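ABC transporter, substrate binding protein (Agrobacterium tumefaciens, PDB 3C9H) probably captures a solute in the periplasm and delivers it to an ABC transporter for uptake, and carries a bound magnesium ion. Local coordinates at residues P136-P144 with H246-P254; E168-Y176 with G226-L235. All coordinates share one frame; numbering follows the deposited sequence.

Contact 1. Residues P136-P144 with H246-P254; sequences PAVFVYHKP and HPDVGIVLP
The carbonyl oxygen of Y141 accepts the amide of G250, with G250 N 2.8 Å from Y141 O and 168° at the hydrogen. Y141 N bonds back to G250 O, and V140 CA also lies close to that oxygen, at 3.1 Å from G250 O. The same reciprocal pairing joins F139 and V252, and one further bond, K143 N to D248 O at 2.9 Å, extends the pattern past the strand end. Strands 136-142 and 249-252 thus run antiparallel in one lobe of what the family indicates is a periplasmic-binding-protein fold, 249-252 entering through a type I turn over H246-V249. On the other side of 136-142 its backbone bonds to strand 230-235. Glycine at 250 makes room for an aromatic ring: Y141 CG sits between its own backbone N and carbonyl carbon (chi1 65°), which lays the ring over the neighbouring strand with G250 CA beneath one face, 3.8 Å from the centroid. V252 CG2 reaches the same ring at CE2, and P151 touches both residues. Further along, P254 CG packs over a face of the F139 ring, 3.4 Å from F139 CE1, while F158 meets that ring edge-to-face. V140 and I251 project from the other surface, and beside them V138 CG2 meets I251 CG2 at 3.9 Å; V140 also rests on V223 of helix 216-224. At the exposed end K143 CD passes 3.3 Å from P247 O, and P144 CG packs against the D248 carboxylate, 3.6 Å from D248 CG.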
loop_
_atom_site.group_PDB
_atom_site.type_symbol
_atom_site.label_atom_id
_atom_site.label_comp_id
_atom_site.label_asym_id
_atom_site.label_seq_id
_atom_site.Cartn_x
_atom_site.Cartn_y
_atom_site.Cartn_z
ATOM N N PRO A 136 7.765 -0.109 -2.317
ATOM C CA PRO A 136 8.019 -1.439 -2.869
ATOM C C PRO A 136 7.461 -2.590 -2.028
ATOM O O PRO A 136 7.277 -2.436 -0.819
ATOM C CB PRO A 136 9.538 -1.515 -2.896
ATOM C CG PRO A 136 9.958 -0.749 -1.659
ATOM C CD PRO A 136 8.933 0.412 -1.591
ATOM N N ALA A 137 7.160 -3.698 -2.701
ATOM C CA ALA A 137 6.810 -4.975 -2.078
ATOM C C ALA A 137 8.090 -5.783 -1.929
ATOM O O ALA A 137 8.737 -6.155 -2.948
ATOM C CB ALA A 137 5.863 -5.723 -2.935
ATOM N N VAL A 138 8.425 -6.098 -0.684
ATOM C CA VAL A 138 9.751 -6.617 -0.338
ATOM C C VAL A 138 9.670 -7.940 0.419
ATOM O O VAL A 138 8.604 -8.337 0.905
ATOM C CB VAL A 138 10.524 -5.599 0.536
ATOM C CG1 VAL A 138 10.609 -4.254 -0.165
ATOM C CG2 VAL A 138 9.873 -5.475 1.957
ATOM N N PHE A 139 10.809 -8.615 0.508
ATOM C CA PHE A 139 10.940 -9.763 1.395
ATOM C C PHE A 139 11.341 -9.224 2.764
ATOM O O PHE A 139 12.101 -8.273 2.870
ATOM C CB PHE A 139 12.044 -10.746 0.964
ATOM C CG PHE A 139 11.922 -11.324 -0.432
ATOM C CD1 PHE A 139 10.788 -11.165 -1.220
ATOM C CD2 PHE A 139 12.968 -12.067 -0.947
ATOM C CE1 PHE A 139 10.713 -11.738 -2.491
ATOM C CE2 PHE A 139 12.893 -12.659 -2.226
ATOM C CZ PHE A 139 11.769 -12.491 -2.991
ATOM N N VAL A 140 10.871 -9.895 3.799
ATOM C CA VAL A 140 11.317 -9.651 5.134
ATOM C C VAL A 140 11.777 -10.987 5.716
ATOM O O VAL A 140 11.338 -12.064 5.282
ATOM C CB VAL A 140 10.233 -8.959 6.007
ATOM C CG1 VAL A 140 9.921 -7.572 5.457
ATOM C CG2 VAL A 140 8.957 -9.809 6.093
ATOM N N TYR A 141 12.707 -10.915 6.658
ATOM C CA TYR A 141 13.213 -12.131 7.300
ATOM C C TYR A 141 13.539 -11.876 8.755
ATOM O O TYR A 141 13.770 -10.728 9.153
ATOM C CB TYR A 141 14.442 -12.691 6.559
ATOM C CG TYR A 141 15.683 -11.819 6.560
ATOM C CD1 TYR A 141 16.766 -12.104 7.398
ATOM C CD2 TYR A 141 15.781 -10.716 5.721
ATOM C CE1 TYR A 141 17.904 -11.290 7.395
ATOM C CE2 TYR A 141 16.901 -9.931 5.700
ATOM C CZ TYR A 141 17.954 -10.212 6.551
ATOM O OH TYR A 141 19.060 -9.411 6.516
ATOM N N HIS A 142 13.550 -12.959 9.523
ATOM C CA HIS A 142 13.973 -12.963 10.914
ATOM C C HIS A 142 15.500 -13.186 10.959
ATOM O O HIS A 142 15.980 -14.284 10.740
ATOM C CB HIS A 142 13.219 -14.068 11.645
ATOM C CG HIS A 142 13.548 -14.178 13.101
ATOM N ND1 HIS A 142 13.290 -13.171 14.007
ATOM C CD2 HIS A 142 14.076 -15.194 13.814
ATOM C CE1 HIS A 142 13.660 -13.557 15.211
ATOM N NE2 HIS A 142 14.136 -14.783 15.122
ATOM N N LYS A 143 16.236 -12.113 11.221
ATOM C CA LYS A 143 17.708 -12.124 11.186
ATOM C C LYS A 143 18.337 -13.264 11.997
ATOM O O LYS A 143 19.190 -13.957 11.489
ATOM C CB LYS A 143 18.288 -10.773 11.638
ATOM C CG LYS A 143 17.930 -9.602 10.751
ATOM C CD LYS A 143 18.738 -8.379 11.132
ATOM C CE LYS A 143 18.422 -7.222 10.215
ATOM N NZ LYS A 143 19.498 -6.180 10.180
ATOM N N PRO A 144 17.901 -13.470 13.249
ATOM C CA PRO A 144 18.427 -14.617 14.015
ATOM C C PRO A 144 18.239 -15.986 13.373
ATOM O O PRO A 144 18.948 -16.928 13.742
ATOM C CB PRO A 144 17.640 -14.557 15.331
ATOM C CG PRO A 144 17.298 -13.107 15.475
ATOM C CD PRO A 144 16.986 -12.661 14.064
ATOM N N HIS A 246 12.654 -2.647 15.819
ATOM C CA HIS A 246 12.868 -4.065 16.129
ATOM C C HIS A 246 14.010 -4.616 15.273
ATOM O O HIS A 246 13.820 -4.965 14.105
ATOM C CB HIS A 246 11.604 -4.869 15.863
ATOM C CG HIS A 246 10.425 -4.416 16.657
ATOM N ND1 HIS A 246 9.569 -3.428 16.219
ATOM C CD2 HIS A 246 9.955 -4.818 17.859
ATOM C CE1 HIS A 246 8.621 -3.242 17.122
ATOM N NE2 HIS A 246 8.834 -4.070 18.127
ATOM N N PRO A 247 15.200 -4.740 15.870
ATOM C CA PRO A 247 16.414 -5.035 15.101
ATOM C C PRO A 247 16.441 -6.416 14.410
ATOM O O PRO A 247 17.201 -6.599 13.467
ATOM C CB PRO A 247 17.527 -4.915 16.158
ATOM C CG PRO A 247 16.862 -5.255 17.434
ATOM C CD PRO A 247 15.469 -4.677 17.317
ATOM N N ASP A 248 15.601 -7.354 14.830
ATOM C CA ASP A 248 15.578 -8.693 14.212
ATOM C C ASP A 248 14.764 -8.833 12.913
ATOM O O ASP A 248 14.704 -9.927 12.335
ATOM C CB ASP A 248 15.127 -9.730 15.226
ATOM C CG ASP A 248 16.077 -9.830 16.409
ATOM O OD1 ASP A 248 17.239 -9.374 16.310
ATOM O OD2 ASP A 248 15.656 -10.366 17.438
ATOM N N VAL A 249 14.153 -7.744 12.446
ATOM C CA VAL A 249 13.483 -7.751 11.139
ATOM C C VAL A 249 14.449 -7.228 10.083
ATOM O O VAL A 249 14.865 -6.061 10.118
ATOM C CB VAL A 249 12.180 -6.900 11.107
ATOM C CG1 VAL A 249 11.474 -7.063 9.760
ATOM C CG2 VAL A 249 11.223 -7.303 12.215
ATOM N N GLY A 250 14.804 -8.102 9.153
ATOM C CA GLY A 250 15.588 -7.725 7.980
ATOM C C GLY A 250 14.708 -7.603 6.750
ATOM O O GLY A 250 13.625 -8.181 6.690
ATOM N N ILE A 251 15.189 -6.846 5.780
ATOM C CA ILE A 251 14.481 -6.538 4.546
ATOM C C ILE A 251 15.372 -6.858 3.345
ATOM O O ILE A 251 16.574 -6.546 3.364
ATOM C CB ILE A 251 14.135 -5.021 4.460
ATOM C CG1 ILE A 251 13.246 -4.586 5.633
ATOM C CG2 ILE A 251 13.481 -4.698 3.112
ATOM C CD1 ILE A 251 13.192 -3.073 5.845
ATOM N N VAL A 252 14.781 -7.432 2.298
ATOM C CA VAL A 252 15.443 -7.617 0.996
ATOM C C VAL A 252 14.533 -7.097 -0.102
ATOM O O VAL A 252 13.376 -7.545 -0.231
ATOM C CB VAL A 252 15.790 -9.121 0.733
ATOM C CG1 VAL A 252 16.574 -9.277 -0.560
ATOM C CG2 VAL A 252 16.559 -9.699 1.861
ATOM N N LEU A 253 15.014 -6.105 -0.866
ATOM C CA LEU A 253 14.329 -5.715 -2.098
ATOM C C LEU A 253 14.671 -6.785 -3.119
ATOM O O LEU A 253 15.832 -6.983 -3.409
ATOM C CB LEU A 253 14.763 -4.325 -2.613
ATOM C CG LEU A 253 13.920 -3.169 -2.051
ATOM C CD1 LEU A 253 14.340 -2.890 -0.618
ATOM C CD2 LEU A 253 14.050 -1.918 -2.922
ATOM N N PRO A 254 13.679 -7.516 -3.620
ATOM C CA PRO A 254 14.021 -8.580 -4.558
ATOM C C PRO A 254 14.818 -8.100 -5.780
ATOM O O PRO A 254 14.455 -7.103 -6.430
ATOM C CB PRO A 254 12.656 -9.120 -4.971
ATOM C CG PRO A 254 11.791 -8.816 -3.816
ATOM C CD PRO A 254 12.237 -7.492 -3.338
#

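Contact 2. Residues E168-Y176 with G226-L235; sequences EVHGRIATY and GRFVLGYNIL
R172 starts with CG anti to its carbonyl carbon (chi1 -65°) and bends at chi3 (63°), which turns the guanidinium back onto residues 226-229 just before two parallel strands of the periplasmic-binding-protein fold, 173-176 and 230-231, pair. Its NH2 donates in the guanidinium plane to G226 O, 2.9 Å away, and NE makes a longer bond to R227 O from above that carbonyl's plane. NH1 turns to E168 O in its own segment, so all three nitrogens bond backbone carbonyls; V229 CG1 lies over one guanidinium face, 3.3 Å from R172 NH2. V229 N to R172 O leads into the parallel pairing, continued by A174 N to L230 O and Y232 N to A174 O. A174 CB presses on the F228 ring at CD2 and CE2, whereas I173 CG2 packs beside L230 CB on the opposite surface. L235, whose side chain is about 6 Å from the bound magnesium ion, meets Y176 OH through CG; that hydroxyl bonds to S216 OG and a citrate probably from the crystallisation liquor. Swung away from its own amide nitrogen (chi1 -166°), T175 OG1 donates to Y232 O from above the carbonyl plane and lies at the Y232 ring edge, 3.5 Å from Y232 CD2.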
loop_
_atom_site.group_PDB
_atom_site.type_symbol
_atom_site.label_atom_id
_atom_site.label_comp_id
_atom_site.label_asym_id
_atom_site.label_seq_id
_atom_site.Cartn_x
_atom_site.Cartn_y
_atom_site.Cartn_z
ATOM N N GLU A 168 12.085 -26.957 8.600
ATOM C CA GLU A 168 12.263 -25.749 9.407
ATOM C C GLU A 168 11.257 -24.653 9.050
ATOM O O GLU A 168 10.670 -24.043 9.954
ATOM C CB GLU A 168 13.700 -25.211 9.295
ATOM C CG GLU A 168 14.698 -26.008 10.142
ATOM C CD GLU A 168 16.100 -25.363 10.242
ATOM O OE1 GLU A 168 16.394 -24.371 9.512
ATOM O OE2 GLU A 168 16.915 -25.879 11.058
ATOM N N VAL A 169 11.063 -24.413 7.746
ATOM C CA VAL A 169 10.202 -23.317 7.258
ATOM C C VAL A 169 8.714 -23.595 7.336
ATOM O O VAL A 169 7.922 -22.664 7.245
ATOM C CB VAL A 169 10.477 -22.947 5.775
ATOM C CG1 VAL A 169 11.910 -22.524 5.594
ATOM C CG2 VAL A 169 10.108 -24.102 4.849
ATOM N N HIS A 170 8.329 -24.859 7.483
ATOM C CA HIS A 170 6.933 -25.234 7.301
ATOM C C HIS A 170 5.979 -24.558 8.294
ATOM O O HIS A 170 6.128 -24.701 9.505
ATOM C CB HIS A 170 6.733 -26.748 7.346
ATOM C CG HIS A 170 5.373 -27.162 6.889
ATOM N ND1 HIS A 170 5.098 -27.479 5.578
ATOM C CD2 HIS A 170 4.197 -27.236 7.550
ATOM C CE1 HIS A 170 3.811 -27.748 5.455
ATOM N NE2 HIS A 170 3.243 -27.611 6.638
ATOM N N GLY A 171 5.001 -23.823 7.761
ATOM C CA GLY A 171 4.103 -23.019 8.571
ATOM C C GLY A 171 4.769 -21.815 9.215
ATOM O O GLY A 171 4.203 -21.215 10.110
ATOM N N ARG A 172 5.970 -21.459 8.767
ATOM C CA ARG A 172 6.692 -20.321 9.329
ATOM C C ARG A 172 7.084 -19.323 8.234
ATOM O O ARG A 172 8.055 -18.570 8.357
ATOM C CB ARG A 172 7.892 -20.802 10.149
ATOM C CG ARG A 172 7.418 -21.598 11.363
ATOM C CD ARG A 172 8.522 -22.110 12.238
ATOM N NE ARG A 172 9.283 -21.026 12.835
ATOM C CZ ARG A 172 10.611 -20.918 12.798
ATOM N NH1 ARG A 172 11.375 -21.845 12.227
ATOM N NH2 ARG A 172 11.184 -19.872 13.362
ATOM N N ILE A 173 6.290 -19.296 7.166
ATOM C CA ILE A 173 6.380 -18.203 6.190
ATOM C C ILE A 173 5.005 -17.621 5.997
ATOM O O ILE A 173 3.992 -18.273 6.268
ATOM C CB ILE A 173 6.980 -18.636 4.835
ATOM C CG1 ILE A 173 6.074 -19.668 4.160
ATOM C CG2 ILE A 173 8.418 -19.180 5.044
ATOM C CD1 ILE A 173 6.422 -19.922 2.736
ATOM N N ALA A 174 4.970 -16.379 5.529
ATOM C CA ALA A 174 3.710 -15.654 5.435
ATOM C C ALA A 174 3.674 -14.672 4.254
ATOM O O ALA A 174 4.707 -14.193 3.789
ATOM C CB ALA A 174 3.438 -14.909 6.731
ATOM N N THR A 175 2.456 -14.396 3.792
ATOM C CA THR A 175 2.202 -13.425 2.741
ATOM C C THR A 175 0.777 -12.862 2.881
ATOM O O THR A 175 0.009 -13.247 3.785
ATOM C CB THR A 175 2.419 -14.041 1.342
ATOM O OG1 THR A 175 2.481 -12.998 0.364
ATOM C CG2 THR A 175 1.301 -15.040 0.979
ATOM N N TYR A 176 0.446 -11.897 2.023
ATOM C CA TYR A 176 -0.891 -11.318 2.011
ATOM C C TYR A 176 -1.909 -12.356 1.553
ATOM O O TYR A 176 -1.670 -13.093 0.609
ATOM C CB TYR A 176 -0.983 -10.142 1.043
ATOM C CG TYR A 176 -0.609 -8.803 1.616
ATOM C CD1 TYR A 176 0.503 -8.106 1.147
ATOM C CD2 TYR A 176 -1.379 -8.218 2.606
ATOM C CE1 TYR A 176 0.821 -6.835 1.661
ATOM C CE2 TYR A 176 -1.066 -6.964 3.103
ATOM C CZ TYR A 176 0.017 -6.283 2.624
ATOM O OH TYR A 176 0.294 -5.042 3.133
ATOM N N GLY A 226 10.253 -14.018 15.450
ATOM C CA GLY A 226 10.717 -15.316 15.007
ATOM C C GLY A 226 9.677 -16.389 14.874
ATOM O O GLY A 226 10.036 -17.493 14.524
ATOM N N ARG A 227 8.391 -16.090 15.110
ATOM C CA ARG A 227 7.339 -17.073 14.796
ATOM C C ARG A 227 7.395 -17.478 13.322
ATOM O O ARG A 227 7.186 -18.653 12.980
ATOM C CB ARG A 227 5.942 -16.542 15.135
ATOM C CG ARG A 227 5.590 -16.614 16.627
ATOM C CD ARG A 227 4.259 -15.939 16.925
ATOM N NE ARG A 227 4.428 -14.495 17.012
ATOM C CZ ARG A 227 3.446 -13.622 17.222
ATOM N NH1 ARG A 227 2.195 -14.026 17.337
ATOM N NH2 ARG A 227 3.725 -12.327 17.310
ATOM N N PHE A 228 7.703 -16.488 12.471
ATOM C CA PHE A 228 7.903 -16.673 11.048
ATOM C C PHE A 228 9.324 -16.322 10.701
ATOM O O PHE A 228 9.890 -15.413 11.276
ATOM C CB PHE A 228 6.992 -15.722 10.256
ATOM C CG PHE A 228 5.512 -16.023 10.381
ATOM C CD1 PHE A 228 5.044 -17.281 10.711
ATOM C CD2 PHE A 228 4.584 -15.032 10.080
ATOM C CE1 PHE A 228 3.678 -17.538 10.798
ATOM C CE2 PHE A 228 3.215 -15.284 10.166
ATOM C CZ PHE A 228 2.770 -16.540 10.528
ATOM N N VAL A 229 9.895 -17.021 9.731
ATOM C CA VAL A 229 11.267 -16.734 9.302
ATOM C C VAL A 229 11.321 -15.824 8.061
ATOM O O VAL A 229 12.303 -15.130 7.844
ATOM C CB VAL A 229 12.019 -18.035 9.042
ATOM C CG1 VAL A 229 12.039 -18.877 10.337
ATOM C CG2 VAL A 229 11.420 -18.810 7.854
ATOM N N LEU A 230 10.263 -15.842 7.252
ATOM C CA LEU A 230 10.202 -15.081 5.999
ATOM C C LEU A 230 8.793 -14.541 5.745
ATOM O O LEU A 230 7.796 -15.229 6.000
ATOM C CB LEU A 230 10.574 -15.968 4.798
ATOM C CG LEU A 230 12.047 -16.269 4.515
ATOM C CD1 LEU A 230 12.144 -17.454 3.548
ATOM C CD2 LEU A 230 12.776 -15.043 3.970
ATOM N N GLY A 231 8.721 -13.325 5.214
ATOM C CA GLY A 231 7.492 -12.802 4.618
ATOM C C GLY A 231 7.708 -12.361 3.176
ATOM O O GLY A 231 8.792 -11.876 2.806
ATOM N N TYR A 232 6.664 -12.514 2.365
ATOM C CA TYR A 232 6.721 -12.256 0.939
ATOM C C TYR A 232 5.711 -11.158 0.554
ATOM O O TYR A 232 4.565 -11.208 0.986
ATOM C CB TYR A 232 6.424 -13.547 0.151
ATOM C CG TYR A 232 6.350 -13.333 -1.329
ATOM C CD1 TYR A 232 7.507 -13.211 -2.080
ATOM C CD2 TYR A 232 5.127 -13.242 -1.990
ATOM C CE1 TYR A 232 7.456 -12.974 -3.445
ATOM C CE2 TYR A 232 5.064 -13.010 -3.371
ATOM C CZ TYR A 232 6.227 -12.875 -4.085
ATOM O OH TYR A 232 6.195 -12.660 -5.448
ATOM N N ASN A 233 6.142 -10.210 -0.275
ATOM C CA ASN A 233 5.300 -9.086 -0.742
ATOM C C ASN A 233 4.809 -8.162 0.357
ATOM O O ASN A 233 3.666 -7.694 0.340
ATOM C CB ASN A 233 4.104 -9.596 -1.548
ATOM C CG ASN A 233 4.397 -9.743 -3.028
ATOM O OD1 ASN A 233 3.484 -10.032 -3.831
ATOM N ND2 ASN A 233 5.643 -9.534 -3.408
ATOM N N ILE A 234 5.701 -7.849 1.285
ATOM C CA ILE A 234 5.384 -7.020 2.424
ATOM C C ILE A 234 5.683 -5.575 2.033
ATOM O O ILE A 234 6.596 -5.328 1.253
ATOM C CB ILE A 234 6.215 -7.463 3.681
ATOM C CG1 ILE A 234 5.988 -8.964 3.924
ATOM C CG2 ILE A 234 5.847 -6.624 4.930
ATOM C CD1 ILE A 234 4.512 -9.370 4.025
ATOM N N LEU A 235 4.915 -4.629 2.582
ATOM C CA LEU A 235 5.167 -3.222 2.348
ATOM C C LEU A 235 6.529 -2.799 2.916
ATOM O O LEU A 235 6.770 -2.890 4.114
ATOM C CB LEU A 235 4.018 -2.361 2.887
ATOM C CG LEU A 235 2.656 -2.460 2.163
ATOM C CD1 LEU A 235 1.636 -1.544 2.848
ATOM C CD2 LEU A 235 2.770 -2.143 0.644
#

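In the fold
After the earlier strands and helices of the chain, strand 135-142 comes first of the four segments, followed by helices 155-164 and 166-169 and strand 173-176. A largely helical excursion of 49 residues returns as 226-235, where contact 2 closes the inner loop and ties strand 173-176 to 230-235. Helix 236-245 then leads to strand 249-252, and contact 1 closes the outer loop, which contains the whole of contact 2. Strand 173-176 pairs with the first part of 230-235, before the corner at Y232 and N233, while 135-142 bonds to both parts, probably through V138 N to I234 O (2.8 Å) and V140 O to G231 N (2.9 Å), and has 249-252 on its other edge.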